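DsbA-like disulfide oxidoreductase (Wolbachia endosymbiont of Drosophila melanogaster, PDB 6EEZ) catalyses thiol-disulfide exchange as an atypical DsbA-like protein of the thioredoxin family and acts as a disulfide isomerase. Local coordinates at residues Val38-Tyr43 and Ile67-Pro72. Sequence-based numbering, arbitrary orientation.
Sequences VGFLDY and IFRDAP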
ATOM      1  N   VAL A  38       0.251  -7.273   3.613  1.00 26.93           N
ATOM      2  CA  VAL A  38      -0.656  -6.212   3.193  1.00 26.86           C
ATOM      3  C   VAL A  38      -0.265  -4.886   3.847  1.00 26.60           C
ATOM      4  O   VAL A  38      -0.406  -4.711   5.064  1.00 26.23           O
ATOM      5  CB  VAL A  38      -2.111  -6.552   3.530  1.00 26.84           C
ATOM      6  CG1 VAL A  38      -3.042  -5.585   2.842  1.00 27.28           C
ATOM      7  CG2 VAL A  38      -2.444  -8.015   3.138  1.00 27.67           C
ATOM      8  N   GLY A  39       0.234  -3.952   3.030  1.00 27.10           N
ATOM      9  CA  GLY A  39       0.821  -2.716   3.537  1.00 27.32           C
ATOM     10  C   GLY A  39      -0.157  -1.571   3.394  1.00 27.83           C
ATOM     11  O   GLY A  39      -0.816  -1.462   2.362  1.00 28.70           O
ATOM     12  N   PHE A  40      -0.276  -0.756   4.447  1.00 27.96           N
ATOM     13  CA  PHE A  40      -1.176   0.414   4.469  1.00 29.04           C
ATOM     14  C   PHE A  40      -0.367   1.692   4.613  1.00 29.67           C
ATOM     15  O   PHE A  40       0.305   1.875   5.620  1.00 28.85           O
ATOM     16  CB  PHE A  40      -2.191   0.307   5.611  1.00 28.47           C
ATOM     17  CG  PHE A  40      -3.161  -0.837   5.469  1.00 27.99           C
ATOM     18  CD1 PHE A  40      -2.796  -2.116   5.845  1.00 27.35           C
ATOM     19  CD2 PHE A  40      -4.438  -0.626   4.965  1.00 28.64           C
ATOM     20  CE1 PHE A  40      -3.688  -3.172   5.734  1.00 27.26           C
ATOM     21  CE2 PHE A  40      -5.326  -1.661   4.837  1.00 28.49           C
ATOM     22  CZ  PHE A  40      -4.952  -2.951   5.232  1.00 27.85           C
ATOM     23  N   LEU A  41      -0.449   2.569   3.608  1.00 33.02           N
ATOM     24  CA  LEU A  41       0.449   3.729   3.473  1.00 33.54           C
ATOM     25  C   LEU A  41      -0.273   5.005   3.017  1.00 33.96           C
ATOM     26  O   LEU A  41      -1.235   4.962   2.262  1.00 34.56           O
ATOM     27  CB  LEU A  41       1.583   3.410   2.474  1.00 34.90           C
ATOM     28  CG  LEU A  41       2.894   2.843   3.058  1.00 34.56           C
ATOM     29  CD1 LEU A  41       2.829   1.359   3.618  1.00 33.87           C
ATOM     30  CD2 LEU A  41       4.016   2.971   2.027  1.00 35.45           C
ATOM     31  N   ASP A  42       0.212   6.133   3.521  1.00 32.67           N
ATOM     32  CA  ASP A  42      -0.126   7.465   3.031  1.00 33.51           C
ATOM     33  C   ASP A  42       1.167   7.999   2.432  1.00 34.91           C
ATOM     34  O   ASP A  42       2.210   7.983   3.090  1.00 35.42           O
ATOM     35  CB  ASP A  42      -0.630   8.369   4.154  1.00 33.40           C
ATOM     36  CG  ASP A  42      -1.063   9.731   3.669  1.00 34.49           C
ATOM     37  OD1 ASP A  42      -0.247  10.460   3.036  1.00 35.94           O
ATOM     38  OD2 ASP A  42      -2.240  10.082   3.932  1.00 34.23           O
ATOM     39  N   TYR A  43       1.115   8.452   1.183  1.00 35.37           N
ATOM     40  CA  TYR A  43       2.335   8.870   0.503  1.00 37.19           C
ATOM     41  C   TYR A  43       3.029  10.099   1.134  1.00 38.41           C
ATOM     42  O   TYR A  43       4.250  10.248   1.001  1.00 39.96           O
ATOM     43  CB  TYR A  43       2.025   9.138  -0.966  1.00 37.97           C
ATOM     44  CG  TYR A  43       1.824   7.880  -1.757  1.00 37.47           C
ATOM     45  CD1 TYR A  43       2.809   6.897  -1.797  1.00 37.90           C
ATOM     46  CD2 TYR A  43       0.662   7.671  -2.474  1.00 36.81           C
ATOM     47  CE1 TYR A  43       2.623   5.745  -2.512  1.00 37.27           C
ATOM     48  CE2 TYR A  43       0.477   6.534  -3.206  1.00 36.66           C
ATOM     49  CZ  TYR A  43       1.453   5.567  -3.216  1.00 36.51           C
ATOM     50  OH  TYR A  43       1.251   4.410  -3.933  1.00 36.41           O
ATOM     51  N   ILE A  67       0.540  -6.882  -1.031  1.00 29.67           N
ATOM     52  CA  ILE A  67      -0.593  -6.096  -1.503  1.00 30.20           C
ATOM     53  C   ILE A  67      -0.456  -4.662  -0.988  1.00 30.09           C
ATOM     54  O   ILE A  67      -0.077  -4.456   0.157  1.00 29.23           O
ATOM     55  CB  ILE A  67      -1.918  -6.716  -1.034  1.00 30.59           C
ATOM     56  CG1 ILE A  67      -2.027  -8.129  -1.582  1.00 30.90           C
ATOM     57  CG2 ILE A  67      -3.120  -5.866  -1.453  1.00 31.71           C
ATOM     58  CD1 ILE A  67      -3.192  -8.898  -1.055  1.00 31.37           C
ATOM     59  N   PHE A  68      -0.757  -3.687  -1.843  1.00 32.85           N
ATOM     60  CA  PHE A  68      -0.627  -2.254  -1.514  1.00 33.08           C
ATOM     61  C   PHE A  68      -1.992  -1.645  -1.273  1.00 33.44           C
ATOM     62  O   PHE A  68      -2.844  -1.627  -2.175  1.00 34.49           O
ATOM     63  CB  PHE A  68       0.071  -1.483  -2.635  1.00 33.99           C
ATOM     64  CG  PHE A  68       1.460  -1.977  -2.943  1.00 33.89           C
ATOM     65  CD1 PHE A  68       2.546  -1.577  -2.175  1.00 33.98           C
ATOM     66  CD2 PHE A  68       1.674  -2.847  -3.997  1.00 33.89           C
ATOM     67  CE1 PHE A  68       3.838  -2.031  -2.456  1.00 34.08           C
ATOM     68  CE2 PHE A  68       2.973  -3.312  -4.293  1.00 33.96           C
ATOM     69  CZ  PHE A  68       4.046  -2.901  -3.505  1.00 33.91           C
ATOM     70  N   ARG A  69      -2.203  -1.169  -0.044  1.00 32.85           N
ATOM     71  CA  ARG A  69      -3.412  -0.430   0.295  1.00 33.32           C
ATOM     72  C   ARG A  69      -3.147   1.042   0.482  1.00 33.36           C
ATOM     73  O   ARG A  69      -2.548   1.462   1.459  1.00 32.13           O
ATOM     74  CB  ARG A  69      -4.035  -0.999   1.551  1.00 32.71           C
ATOM     75  CG  ARG A  69      -4.601  -2.354   1.305  1.00 33.84           C
ATOM     76  CD  ARG A  69      -5.623  -2.286   0.192  1.00 36.14           C
ATOM     77  NE  ARG A  69      -6.553  -3.380   0.331  1.00 37.05           N
ATOM     78  CZ  ARG A  69      -7.765  -3.310   0.862  1.00 37.42           C
ATOM     79  NH1 ARG A  69      -8.274  -2.169   1.276  1.00 37.20           N
ATOM     80  NH2 ARG A  69      -8.482  -4.410   0.926  1.00 37.65           N
ATOM     81  N   ASP A  70      -3.604   1.810  -0.496  1.00 35.39           N
ATOM     82  CA  ASP A  70      -3.461   3.252  -0.491  1.00 35.93           C
ATOM     83  C   ASP A  70      -4.502   3.812   0.461  1.00 35.49           C
ATOM     84  O   ASP A  70      -5.699   3.747   0.171  1.00 36.10           O
ATOM     85  CB  ASP A  70      -3.629   3.806  -1.909  1.00 37.27           C
ATOM     86  CG  ASP A  70      -2.423   3.526  -2.781  1.00 37.70           C
ATOM     87  OD1 ASP A  70      -1.352   4.115  -2.522  1.00 38.07           O
ATOM     88  OD2 ASP A  70      -2.530   2.696  -3.704  1.00 37.65           O
ATOM     89  N   ALA A  71      -4.045   4.326   1.598  1.00 31.96           N
ATOM     90  CA  ALA A  71      -4.953   4.777   2.664  1.00 31.30           C
ATOM     91  C   ALA A  71      -4.653   6.216   3.022  1.00 32.36           C
ATOM     92  O   ALA A  71      -4.130   6.499   4.100  1.00 32.19           O
ATOM     93  CB  ALA A  71      -4.826   3.894   3.881  1.00 29.33           C
ATOM     94  N   PRO A  72      -4.965   7.135   2.104  1.00 33.59           N
ATOM     95  CA  PRO A  72      -4.730   8.557   2.344  1.00 35.42           C
ATOM     96  C   PRO A  72      -5.569   9.073   3.521  1.00 36.20           C
ATOM     97  O   PRO A  72      -6.803   8.937   3.487  1.00 36.55           O
ATOM     98  CB  PRO A  72      -5.148   9.202   1.024  1.00 36.53           C
ATOM     99  CG  PRO A  72      -6.136   8.250   0.448  1.00 35.69           C
ATOM    100  CD  PRO A  72      -5.657   6.897   0.825  1.00 33.83           C
TER
HETATM  101  O   HOH W   1      -1.584   6.097  -0.415  1.00 33.54           O
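With CG turned back beside the backbone N in both Phe40 (chi1 -65°) and Arg69 (chi1 -69°), the two side chains run side by side on one face of the sheet, which lays CB and CG of Arg69 over one face of the phenyl ring, a CH-pi contact of 4.1 Å from CG to the ring centroid. These residues face each other across the parallel pair of strands 36-41 and 65-70, adjacent in the central sheet of the thioredoxin fold. Helices 46-50 and 52-60 occur in the connection, a beta-alpha-beta crossover that also carries the Cys45-Cys48 disulfide. Four backbone hydrogen bonds join the strands: Gly39 N to Ile67 O, Arg69 N to Gly39 O, Leu41 N to Arg69 O and, past the end of strand 65-70, Ala71 N to Leu41 O. Val38 CG1 packs against the methylene Arg69 CG at 3.9 Å, while NH1 hydrogen-bonds Ser147 OG and the guanidinium makes a cation-pi contact with Tyr25. Beyond the strands, Asp42 OD2 lies 3.3 Å from Pro72 CA and accepts the backbone N-H groups of Ile73 and Leu74, tying the two strand exits together; its OD1 bonds Ser78. On the face carrying Leu41 and Asp70, Tyr96 holds Asp70 OD2, whereas Asp70 OD1 lies 3.0 Å from Tyr43 OH. A water donates to Leu41 O and to Asp70 OD1, each at 2.9 Å.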